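Tryptophan halogenase (Shewanella frigidimarina, PDB 2PYX) probably acts as a flavin-dependent halogenase of the tryptophan halogenase family, binding FAD and halogenating tryptophan or a related substrate. Local coordinates at residues S92-W97 with P359-A364; Y109-S114 with F465-Y470; S249-D254 with D406-H411. One frame throughout, in Å; residues are numbered along the deposited sequence.

Interaction 1 of 3, residues S92-W97 with P359-A364; sequences SRFINW and PLEASA
Where Phe94 and Glu361 meet, the end of strand 87-95 faces a type II beta turn that runs from Pro359 to Ala362 and leads into helix 363-377. The backbones come no closer than 7.2 Å, between Ser92 CA and Glu361 CA, so side chains and one water make the whole contact. The turn is closed by Ala362 N donating to Pro359 O. It lies in the active-site region of this tryptophan halogenase: Glu361 is a predicted tryptophan-binding residue, and Ser92 is close to Lys89, the predicted catalytic lysine.

Leu360 and Glu361, side by side on the turn, both reach the rim of the Phe94 ring. Leu360 CG stands anti to its backbone N (chi1 -177°), which carries CD1 to 3.6 Å from Phe94 CE1 and sets CD2 4.1 Å from Trp97 CH2. Trp97 in turn lays one face against Phe94 CD1, so the strand's last ring packs on that of the following loop. The Glu361 chain bends at chi2 (-73°) and brings OE2 to the ring edge, 3.3 Å from Phe94 CZ, with carboxylate and ring planes 41° apart. That oxygen is also hydrogen-bonded to His411 and His111, whose imidazoles hold the carboxylate in place. The other oxygen, Glu361 OE1, accepts a hydrogen bond from a water at 2.6 Å, and the same water bonds Ser92 OG at 2.7 Å.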
loop_
_atom_site.group_PDB
_atom_site.type_symbol
_atom_site.label_atom_id
_atom_site.label_comp_id
_atom_site.label_asym_id
_atom_site.label_seq_id
_atom_site.Cartn_x
_atom_site.Cartn_y
_atom_site.Cartn_z
ATOM N N SER A 92 -6.282 -8.199 -2.818
ATOM C CA SER A 92 -6.996 -8.328 -1.549
ATOM C C SER A 92 -8.315 -9.034 -1.786
ATOM O O SER A 92 -9.067 -8.676 -2.693
ATOM C CB SER A 92 -7.305 -6.968 -0.935
ATOM O OG SER A 92 -6.131 -6.261 -0.564
ATOM N N ARG A 93 -8.564 -10.059 -0.968
ATOM C CA ARG A 93 -9.840 -10.742 -0.992
ATOM C C ARG A 93 -10.645 -10.327 0.220
ATOM O O ARG A 93 -10.177 -10.429 1.359
ATOM C CB ARG A 93 -9.702 -12.250 -1.001
ATOM C CG ARG A 93 -11.039 -12.960 -1.257
ATOM C CD ARG A 93 -10.875 -14.448 -1.331
ATOM N NE ARG A 93 -9.917 -14.845 -2.355
ATOM C CZ ARG A 93 -10.167 -14.853 -3.662
ATOM N NH1 ARG A 93 -11.347 -14.481 -4.112
ATOM N NH2 ARG A 93 -9.228 -15.230 -4.520
ATOM N N PHE A 94 -11.846 -9.853 -0.062
ATOM C CA PHE A 94 -12.762 -9.274 0.933
ATOM C C PHE A 94 -13.866 -10.299 1.228
ATOM O O PHE A 94 -14.617 -10.669 0.322
ATOM C CB PHE A 94 -13.316 -7.961 0.404
ATOM C CG PHE A 94 -12.255 -6.921 0.289
ATOM C CD1 PHE A 94 -11.803 -6.239 1.413
ATOM C CD2 PHE A 94 -11.630 -6.655 -0.928
ATOM C CE1 PHE A 94 -10.773 -5.316 1.315
ATOM C CE2 PHE A 94 -10.594 -5.720 -1.016
ATOM C CZ PHE A 94 -10.194 -5.039 0.102
ATOM N N ILE A 95 -13.946 -10.713 2.493
ATOM C CA ILE A 95 -14.821 -11.780 2.933
ATOM C C ILE A 95 -15.823 -11.164 3.900
ATOM O O ILE A 95 -15.419 -10.492 4.838
ATOM C CB ILE A 95 -13.983 -12.891 3.576
ATOM C CG1 ILE A 95 -12.921 -13.372 2.564
ATOM C CG2 ILE A 95 -14.870 -14.024 4.040
ATOM C CD1 ILE A 95 -11.856 -14.221 3.170
ATOM N N ASN A 96 -17.106 -11.461 3.706
ATOM C CA ASN A 96 -18.188 -11.056 4.584
ATOM C C ASN A 96 -18.395 -9.546 4.711
ATOM O O ASN A 96 -18.974 -9.079 5.666
ATOM C CB ASN A 96 -18.046 -11.697 5.972
ATOM C CG ASN A 96 -18.183 -13.204 5.939
ATOM O OD1 ASN A 96 -18.629 -13.763 4.950
ATOM N ND2 ASN A 96 -17.719 -13.846 6.991
ATOM N N TRP A 97 -17.969 -8.798 3.704
ATOM C CA TRP A 97 -18.147 -7.352 3.741
ATOM C C TRP A 97 -19.525 -6.928 3.276
ATOM O O TRP A 97 -19.987 -5.837 3.613
ATOM C CB TRP A 97 -17.099 -6.654 2.841
ATOM C CG TRP A 97 -15.808 -6.473 3.481
ATOM C CD1 TRP A 97 -14.851 -7.397 3.764
ATOM C CD2 TRP A 97 -15.293 -5.212 3.918
ATOM N NE1 TRP A 97 -13.773 -6.795 4.395
ATOM C CE2 TRP A 97 -14.023 -5.442 4.484
ATOM C CE3 TRP A 97 -15.804 -3.897 3.883
ATOM C CZ2 TRP A 97 -13.256 -4.412 5.014
ATOM C CZ3 TRP A 97 -15.022 -2.876 4.403
ATOM C CH2 TRP A 97 -13.782 -3.143 4.969
ATOM N N PRO A 359 -4.731 -0.078 7.322
ATOM C CA PRO A 359 -4.076 -0.695 6.168
ATOM C C PRO A 359 -5.008 -1.348 5.156
ATOM O O PRO A 359 -4.596 -2.255 4.420
ATOM C CB PRO A 359 -3.175 -1.748 6.824
ATOM C CG PRO A 359 -3.892 -2.105 8.042
ATOM C CD PRO A 359 -4.530 -0.869 8.557
ATOM N N LEU A 360 -6.252 -0.862 5.075
ATOM C CA LEU A 360 -7.188 -1.321 4.070
ATOM C C LEU A 360 -6.624 -0.825 2.748
ATOM O O LEU A 360 -6.387 0.370 2.566
ATOM C CB LEU A 360 -8.563 -0.714 4.297
ATOM C CG LEU A 360 -9.742 -1.100 3.406
ATOM C CD1 LEU A 360 -9.967 -2.569 3.466
ATOM C CD2 LEU A 360 -11.007 -0.391 3.822
ATOM N N GLU A 361 -6.435 -1.738 1.834
ATOM C CA GLU A 361 -5.828 -1.493 0.533
ATOM C C GLU A 361 -4.342 -1.117 0.603
ATOM O O GLU A 361 -3.785 -0.670 -0.421
ATOM C CB GLU A 361 -6.611 -0.497 -0.320
ATOM C CG GLU A 361 -8.004 -0.989 -0.658
ATOM C CD GLU A 361 -8.033 -2.096 -1.694
ATOM O OE1 GLU A 361 -6.974 -2.401 -2.292
ATOM O OE2 GLU A 361 -9.120 -2.654 -1.903
ATOM N N ALA A 362 -3.700 -1.288 1.758
ATOM C CA ALA A 362 -2.248 -1.232 1.858
ATOM C C ALA A 362 -1.663 0.048 1.236
ATOM O O ALA A 362 -0.803 0.008 0.350
ATOM C CB ALA A 362 -1.621 -2.527 1.262
ATOM N N SER A 363 -2.085 1.193 1.730
ATOM C CA SER A 363 -1.612 2.452 1.182
ATOM C C SER A 363 -0.257 2.857 1.700
ATOM O O SER A 363 0.411 3.687 1.090
ATOM C CB SER A 363 -2.630 3.580 1.413
ATOM O OG SER A 363 -2.818 3.844 2.782
ATOM N N ALA A 364 0.203 2.262 2.788
ATOM C CA ALA A 364 1.370 2.836 3.494
ATOM C C ALA A 364 2.666 2.778 2.680
ATOM O O ALA A 364 3.326 3.816 2.480
ATOM C CB ALA A 364 1.557 2.211 4.848
HETATM O O HOH W 1 -5.582 -4.621 -2.622
#

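Interaction 2 of 3, residues Y109-S114 with F465-Y470; sequences YLHPFS and FQYVLY
Tyr467 leans from helix 462-471 onto the end of strand 108-112, and its side chain carries most of the contact. The short segments 109-112 and 465-470 run almost exactly antiparallel, at 175°, with their axes 7.8 Å apart. Tyr467 CB lies 4.0 Å from His111 CD2. From there CG and CD1 pass beneath the Pro112 ring, whose CD sits 3.3 Å from the Tyr467 ring centroid and nearly on the ring normal, a CH-pi contact over the face. CD2, the other ortho carbon, lies 3.8 Å from His111 CD2, an oblique approach. Farther out Pro112 CG takes over, touching CE1 and then CZ, 3.4 Å from the latter. At the tip Tyr467 OH donates to Ser114 O at 2.8 Å; the hydroxyl stands 29° out of the carbonyl plane while the acceptor lies at the ring edge. Proline over one face and a bond at the hydroxyl together hold the ring's tilt.

One residue on, Val468 offers both methyls to Tyr109 OH, CG1 at 3.6 Å. Tyr109 CG takes the crowded position between its backbone N and carbonyl carbon (chi1 80°), and the ring ends with its OH beside Val468. A water donates to both Leu110 O and Tyr467 O, linking strand and helix where their backbones do not bond directly.

His111 uses ND1 for Glu361 and NE2 for Ser464, just before the helical segment. Strand 108-112 is covered by helix 462-471 while pairing with strand 87-95; Val468 also packs on helix 383-413, and Pro112 touches Gln144 of helix 144-149.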
loop_
_atom_site.group_PDB
_atom_site.type_symbol
_atom_site.label_atom_id
_atom_site.label_comp_id
_atom_site.label_asym_id
_atom_site.label_seq_id
_atom_site.Cartn_x
_atom_site.Cartn_y
_atom_site.Cartn_z
ATOM N N TYR A 109 -15.291 -11.495 -2.454
ATOM C CA TYR A 109 -14.899 -11.020 -3.777
ATOM C C TYR A 109 -13.417 -10.632 -3.770
ATOM O O TYR A 109 -12.819 -10.422 -2.715
ATOM C CB TYR A 109 -15.784 -9.859 -4.230
ATOM C CG TYR A 109 -15.390 -8.531 -3.627
ATOM C CD1 TYR A 109 -14.437 -7.726 -4.229
ATOM C CD2 TYR A 109 -15.919 -8.096 -2.413
ATOM C CE1 TYR A 109 -14.080 -6.500 -3.688
ATOM C CE2 TYR A 109 -15.537 -6.871 -1.834
ATOM C CZ TYR A 109 -14.593 -6.085 -2.475
ATOM O OH TYR A 109 -14.215 -4.873 -1.904
ATOM N N LEU A 110 -12.845 -10.565 -4.971
ATOM C CA LEU A 110 -11.441 -10.221 -5.152
ATOM C C LEU A 110 -11.250 -8.850 -5.767
ATOM O O LEU A 110 -11.952 -8.488 -6.707
ATOM C CB LEU A 110 -10.727 -11.244 -6.065
ATOM C CG LEU A 110 -9.206 -11.047 -6.173
ATOM C CD1 LEU A 110 -8.436 -11.224 -4.860
ATOM C CD2 LEU A 110 -8.650 -11.956 -7.278
ATOM N N HIS A 111 -10.294 -8.105 -5.209
ATOM C CA HIS A 111 -9.749 -6.918 -5.826
ATOM C C HIS A 111 -8.358 -7.311 -6.277
ATOM O O HIS A 111 -7.423 -7.295 -5.490
ATOM C CB HIS A 111 -9.744 -5.707 -4.870
ATOM C CG HIS A 111 -9.029 -4.506 -5.414
ATOM N ND1 HIS A 111 -8.625 -3.456 -4.617
ATOM C CD2 HIS A 111 -8.584 -4.217 -6.661
ATOM C CE1 HIS A 111 -8.001 -2.557 -5.357
ATOM N NE2 HIS A 111 -7.949 -3.000 -6.599
ATOM N N PRO A 112 -8.232 -7.715 -7.564
ATOM C CA PRO A 112 -6.944 -8.211 -8.055
ATOM C C PRO A 112 -6.006 -7.066 -8.428
ATOM O O PRO A 112 -6.471 -5.946 -8.690
ATOM C CB PRO A 112 -7.316 -8.975 -9.307
ATOM C CG PRO A 112 -8.521 -8.422 -9.756
ATOM C CD PRO A 112 -9.250 -7.729 -8.620
ATOM N N PHE A 113 -4.700 -7.333 -8.468
ATOM C CA PHE A 113 -3.739 -6.381 -9.008
ATOM C C PHE A 113 -3.737 -6.321 -10.561
ATOM O O PHE A 113 -3.390 -5.267 -11.149
ATOM C CB PHE A 113 -2.315 -6.642 -8.506
ATOM C CG PHE A 113 -2.070 -6.238 -7.080
ATOM C CD1 PHE A 113 -2.683 -5.103 -6.555
ATOM C CD2 PHE A 113 -1.147 -6.924 -6.301
ATOM C CE1 PHE A 113 -2.437 -4.730 -5.252
ATOM C CE2 PHE A 113 -0.880 -6.558 -5.004
ATOM C CZ PHE A 113 -1.528 -5.417 -4.496
ATOM N N SER A 114 -4.139 -7.404 -11.230
ATOM C CA SER A 114 -4.184 -7.415 -12.685
ATOM C C SER A 114 -5.255 -6.462 -13.182
ATOM O O SER A 114 -6.375 -6.435 -12.641
ATOM C CB SER A 114 -4.555 -8.788 -13.212
ATOM O OG SER A 114 -3.490 -9.697 -13.207
ATOM N N PHE A 465 -11.748 0.840 -8.645
ATOM C CA PHE A 465 -13.082 1.236 -8.263
ATOM C C PHE A 465 -14.100 0.274 -8.835
ATOM O O PHE A 465 -15.069 -0.100 -8.161
ATOM C CB PHE A 465 -13.359 2.673 -8.674
ATOM C CG PHE A 465 -12.597 3.676 -7.864
ATOM C CD1 PHE A 465 -11.282 3.974 -8.174
ATOM C CD2 PHE A 465 -13.171 4.267 -6.748
ATOM C CE1 PHE A 465 -10.567 4.884 -7.400
ATOM C CE2 PHE A 465 -12.468 5.162 -5.973
ATOM C CZ PHE A 465 -11.158 5.476 -6.308
ATOM N N GLN A 466 -13.915 -0.164 -10.071
ATOM C CA GLN A 466 -14.814 -1.156 -10.655
ATOM C C GLN A 466 -14.784 -2.467 -9.885
ATOM O O GLN A 466 -15.821 -3.068 -9.608
ATOM C CB GLN A 466 -14.412 -1.422 -12.112
ATOM C CG GLN A 466 -14.523 -0.182 -13.005
ATOM C CD GLN A 466 -13.932 -0.381 -14.391
ATOM O OE1 GLN A 466 -13.169 -1.334 -14.629
ATOM N NE2 GLN A 466 -14.322 0.500 -15.328
ATOM N N TYR A 467 -13.592 -2.921 -9.533
ATOM C CA TYR A 467 -13.478 -4.214 -8.851
ATOM C C TYR A 467 -14.205 -4.192 -7.509
ATOM O O TYR A 467 -14.842 -5.168 -7.131
ATOM C CB TYR A 467 -12.035 -4.595 -8.608
ATOM C CG TYR A 467 -11.307 -5.119 -9.793
ATOM C CD1 TYR A 467 -11.784 -6.237 -10.501
ATOM C CD2 TYR A 467 -10.094 -4.579 -10.171
ATOM C CE1 TYR A 467 -11.044 -6.764 -11.597
ATOM C CE2 TYR A 467 -9.345 -5.138 -11.265
ATOM C CZ TYR A 467 -9.848 -6.210 -11.966
ATOM O OH TYR A 467 -9.100 -6.747 -13.020
ATOM N N VAL A 468 -14.068 -3.098 -6.757
ATOM C CA VAL A 468 -14.747 -2.989 -5.470
ATOM C C VAL A 468 -16.243 -2.778 -5.671
ATOM O O VAL A 468 -17.065 -3.489 -5.067
ATOM C CB VAL A 468 -14.111 -1.901 -4.573
ATOM C CG1 VAL A 468 -14.965 -1.672 -3.301
ATOM C CG2 VAL A 468 -12.705 -2.324 -4.175
ATOM N N LEU A 469 -16.629 -1.811 -6.494
ATOM C CA LEU A 469 -18.037 -1.491 -6.678
ATOM C C LEU A 469 -18.824 -2.733 -7.087
ATOM O O LEU A 469 -19.873 -3.035 -6.524
ATOM C CB LEU A 469 -18.183 -0.385 -7.726
ATOM C CG LEU A 469 -19.510 0.335 -7.852
ATOM C CD1 LEU A 469 -19.839 1.152 -6.620
ATOM C CD2 LEU A 469 -19.521 1.268 -9.044
ATOM N N TYR A 470 -18.338 -3.422 -8.111
ATOM C CA TYR A 470 -19.051 -4.574 -8.654
ATOM C C TYR A 470 -18.726 -5.860 -7.924
ATOM O O TYR A 470 -19.535 -6.800 -7.938
ATOM C CB TYR A 470 -18.858 -4.673 -10.157
ATOM C CG TYR A 470 -19.398 -3.424 -10.831
ATOM C CD1 TYR A 470 -20.726 -2.997 -10.659
ATOM C CD2 TYR A 470 -18.549 -2.579 -11.540
ATOM C CE1 TYR A 470 -21.194 -1.819 -11.181
ATOM C CE2 TYR A 470 -19.038 -1.386 -12.095
ATOM C CZ TYR A 470 -20.334 -1.000 -11.925
ATOM O OH TYR A 470 -20.800 0.185 -12.441
HETATM O O HOH W 2 -14.173 -7.605 -8.111
#

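Interaction 3 of 3, residues S249-D254 with D406-H411; sequences SVLFND and DFLKLH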
loop_
_atom_site.group_PDB
_atom_site.type_symbol
_atom_site.label_atom_id
_atom_site.label_comp_id
_atom_site.label_asym_id
_atom_site.label_seq_id
_atom_site.Cartn_x
_atom_site.Cartn_y
_atom_site.Cartn_z
ATOM N N SER A 249 -13.783 10.796 11.108
ATOM C CA SER A 249 -15.231 10.986 10.926
ATOM C C SER A 249 -15.757 10.307 9.648
ATOM O O SER A 249 -16.967 10.154 9.444
ATOM C CB SER A 249 -15.619 12.467 10.960
ATOM O OG SER A 249 -15.204 13.103 9.799
ATOM N N VAL A 250 -14.815 9.893 8.794
ATOM C CA VAL A 250 -15.106 9.114 7.608
ATOM C C VAL A 250 -14.925 7.612 7.850
ATOM O O VAL A 250 -15.790 6.821 7.523
ATOM C CB VAL A 250 -14.196 9.556 6.420
ATOM C CG1 VAL A 250 -14.428 8.712 5.157
ATOM C CG2 VAL A 250 -14.419 11.002 6.101
ATOM N N LEU A 251 -13.771 7.207 8.375
ATOM C CA LEU A 251 -13.430 5.780 8.471
ATOM C C LEU A 251 -13.750 5.141 9.819
ATOM O O LEU A 251 -13.846 3.929 9.875
ATOM C CB LEU A 251 -11.954 5.576 8.185
ATOM C CG LEU A 251 -11.505 5.981 6.783
ATOM C CD1 LEU A 251 -10.007 5.798 6.637
ATOM C CD2 LEU A 251 -12.249 5.240 5.707
ATOM N N PHE A 252 -13.854 5.947 10.874
ATOM C CA PHE A 252 -14.205 5.516 12.247
ATOM C C PHE A 252 -13.090 4.775 12.969
ATOM O O PHE A 252 -12.899 5.002 14.167
ATOM C CB PHE A 252 -15.463 4.650 12.318
ATOM C CG PHE A 252 -16.687 5.204 11.665
ATOM C CD1 PHE A 252 -16.854 6.565 11.404
ATOM C CD2 PHE A 252 -17.726 4.342 11.347
ATOM C CE1 PHE A 252 -18.029 7.005 10.791
ATOM C CE2 PHE A 252 -18.858 4.790 10.773
ATOM C CZ PHE A 252 -19.025 6.105 10.499
ATOM N N ASN A 253 -12.407 3.880 12.272
ATOM C CA ASN A 253 -11.436 2.986 12.921
ATOM C C ASN A 253 -10.284 3.759 13.483
ATOM O O ASN A 253 -9.612 4.496 12.766
ATOM C CB ASN A 253 -10.972 1.928 11.944
ATOM C CG ASN A 253 -12.113 1.185 11.380
ATOM O OD1 ASN A 253 -12.972 0.668 12.144
ATOM N ND2 ASN A 253 -12.135 1.047 10.084
ATOM N N ASP A 254 -9.964 3.481 14.737
ATOM C CA ASP A 254 -8.875 4.156 15.436
ATOM C C ASP A 254 -8.131 3.196 16.373
ATOM O O ASP A 254 -7.396 3.642 17.251
ATOM C CB ASP A 254 -9.385 5.385 16.206
ATOM C CG ASP A 254 -10.443 5.060 17.268
ATOM O OD1 ASP A 254 -10.780 3.867 17.453
ATOM O OD2 ASP A 254 -10.918 6.032 17.903
ATOM N N ASP A 406 -11.525 8.205 -0.153
ATOM C CA ASP A 406 -12.753 7.892 -0.852
ATOM C C ASP A 406 -12.790 6.413 -1.239
ATOM O O ASP A 406 -13.831 5.755 -1.139
ATOM C CB ASP A 406 -12.882 8.732 -2.139
ATOM C CG ASP A 406 -13.248 10.169 -1.869
ATOM O OD1 ASP A 406 -13.462 10.573 -0.697
ATOM O OD2 ASP A 406 -13.334 10.923 -2.899
ATOM N N PHE A 407 -11.663 5.894 -1.710
ATOM C CA PHE A 407 -11.607 4.496 -2.143
ATOM C C PHE A 407 -11.837 3.563 -0.949
ATOM O O PHE A 407 -12.600 2.597 -1.036
ATOM C CB PHE A 407 -10.289 4.167 -2.865
ATOM C CG PHE A 407 -10.234 2.754 -3.396
ATOM C CD1 PHE A 407 -11.268 2.239 -4.154
ATOM C CD2 PHE A 407 -9.155 1.936 -3.113
ATOM C CE1 PHE A 407 -11.209 0.926 -4.654
ATOM C CE2 PHE A 407 -9.083 0.644 -3.618
ATOM C CZ PHE A 407 -10.113 0.145 -4.380
ATOM N N LEU A 408 -11.158 3.834 0.163
ATOM C CA LEU A 408 -11.377 3.020 1.369
ATOM C C LEU A 408 -12.808 3.117 1.831
ATOM O O LEU A 408 -13.457 2.119 2.088
ATOM C CB LEU A 408 -10.430 3.436 2.475
ATOM C CG LEU A 408 -9.060 2.756 2.436
ATOM C CD1 LEU A 408 -8.323 2.876 1.105
ATOM C CD2 LEU A 408 -8.190 3.243 3.594
ATOM N N LYS A 409 -13.337 4.339 1.906
ATOM C CA LYS A 409 -14.722 4.521 2.370
ATOM C C LYS A 409 -15.721 3.772 1.489
ATOM O O LYS A 409 -16.725 3.235 1.989
ATOM C CB LYS A 409 -15.063 6.000 2.419
ATOM C CG LYS A 409 -16.487 6.310 2.903
ATOM C CD LYS A 409 -16.737 5.775 4.358
ATOM C CE LYS A 409 -18.098 6.227 4.853
ATOM N NZ LYS A 409 -18.260 6.140 6.363
ATOM N N LEU A 410 -15.477 3.742 0.176
ATOM C CA LEU A 410 -16.328 2.991 -0.760
ATOM C C LEU A 410 -16.576 1.559 -0.283
ATOM O O LEU A 410 -17.646 1.022 -0.478
ATOM C CB LEU A 410 -15.656 2.939 -2.156
ATOM C CG LEU A 410 -16.454 2.224 -3.270
ATOM C CD1 LEU A 410 -17.747 2.894 -3.574
ATOM C CD2 LEU A 410 -15.619 2.127 -4.572
ATOM N N HIS A 411 -15.536 0.915 0.266
ATOM C CA HIS A 411 -15.622 -0.477 0.697
ATOM C C HIS A 411 -16.714 -0.631 1.742
ATOM O O HIS A 411 -17.368 -1.695 1.804
ATOM C CB HIS A 411 -14.314 -0.986 1.288
ATOM C CG HIS A 411 -13.174 -1.114 0.315
ATOM N ND1 HIS A 411 -12.644 -0.026 -0.361
ATOM C CD2 HIS A 411 -12.437 -2.187 -0.062
ATOM C CE1 HIS A 411 -11.613 -0.438 -1.089
ATOM N NE2 HIS A 411 -11.463 -1.742 -0.924
#
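The C-terminal end of the short helix 248-251 packs against the long helix 383-413, with Lys409 of the long helix reaching Val250 and Leu251 at that end. The closest CA atoms, of Leu251 and Lys409, are 6.4 Å apart. Lys409 leaves its helix with CG anti to the backbone N, and a bend at chi2 (60°) carries the chain obliquely across Val250. Its CB, CG and CD pass Val250 CG1, with CD 3.8 Å away. Beyond them NZ donates to Val250 O at 2.8 Å, a bond lying in the carbonyl plane with a C=O...N angle of 153°.

Phe252 is the first residue to leave helical geometry, and its positive phi marks the end of the short helix, where a backbone carbonyl becomes available to a side chain. The Phe252 ring comes within 4.2 Å of Lys409 NZ through CZ, and Val250 O lies over one of its faces near the rim. Ser431 OG and His426 ND1 also hydrogen-bond to Lys409 NZ, giving the buried ammonium three partners. A methionine here would probably leave Val250 O, Ser431 and His426 without their shared partner.

Next to this polar grip the contact is apolar: Leu251 CD2 reaches Leu408 CB at 4.1 Å and lies 4.4 Å from Lys409 CB. Two residues further along the long helix, His411 ND1 donates to Phe407 O at 2.7 Å, and its CE1 sits over the face of the Phe407 ring.

Overall arrangement
Glu361 is the point at which the three interactions converge. Its OE2 lies 2.9 Å from His111 ND1 of interaction 2 and 2.7 Å from His411 NE2 of interaction 3, so a histidine from each of the other interactions probably helps to position this predicted tryptophan-binding carboxylate. The centres of interactions 1 and 2 are about 11 Å apart, and the pairing of strands 87-95 and 108-112 also joins them, with His111 N 2.9 Å from Ser92 O. Interactions 2 and 3, about 17 Å between centres, meet through Phe407: its CZ is 3.6 Å from His111 CE1. The segments of interaction 3 lie within the chain loop that interaction 2 closes.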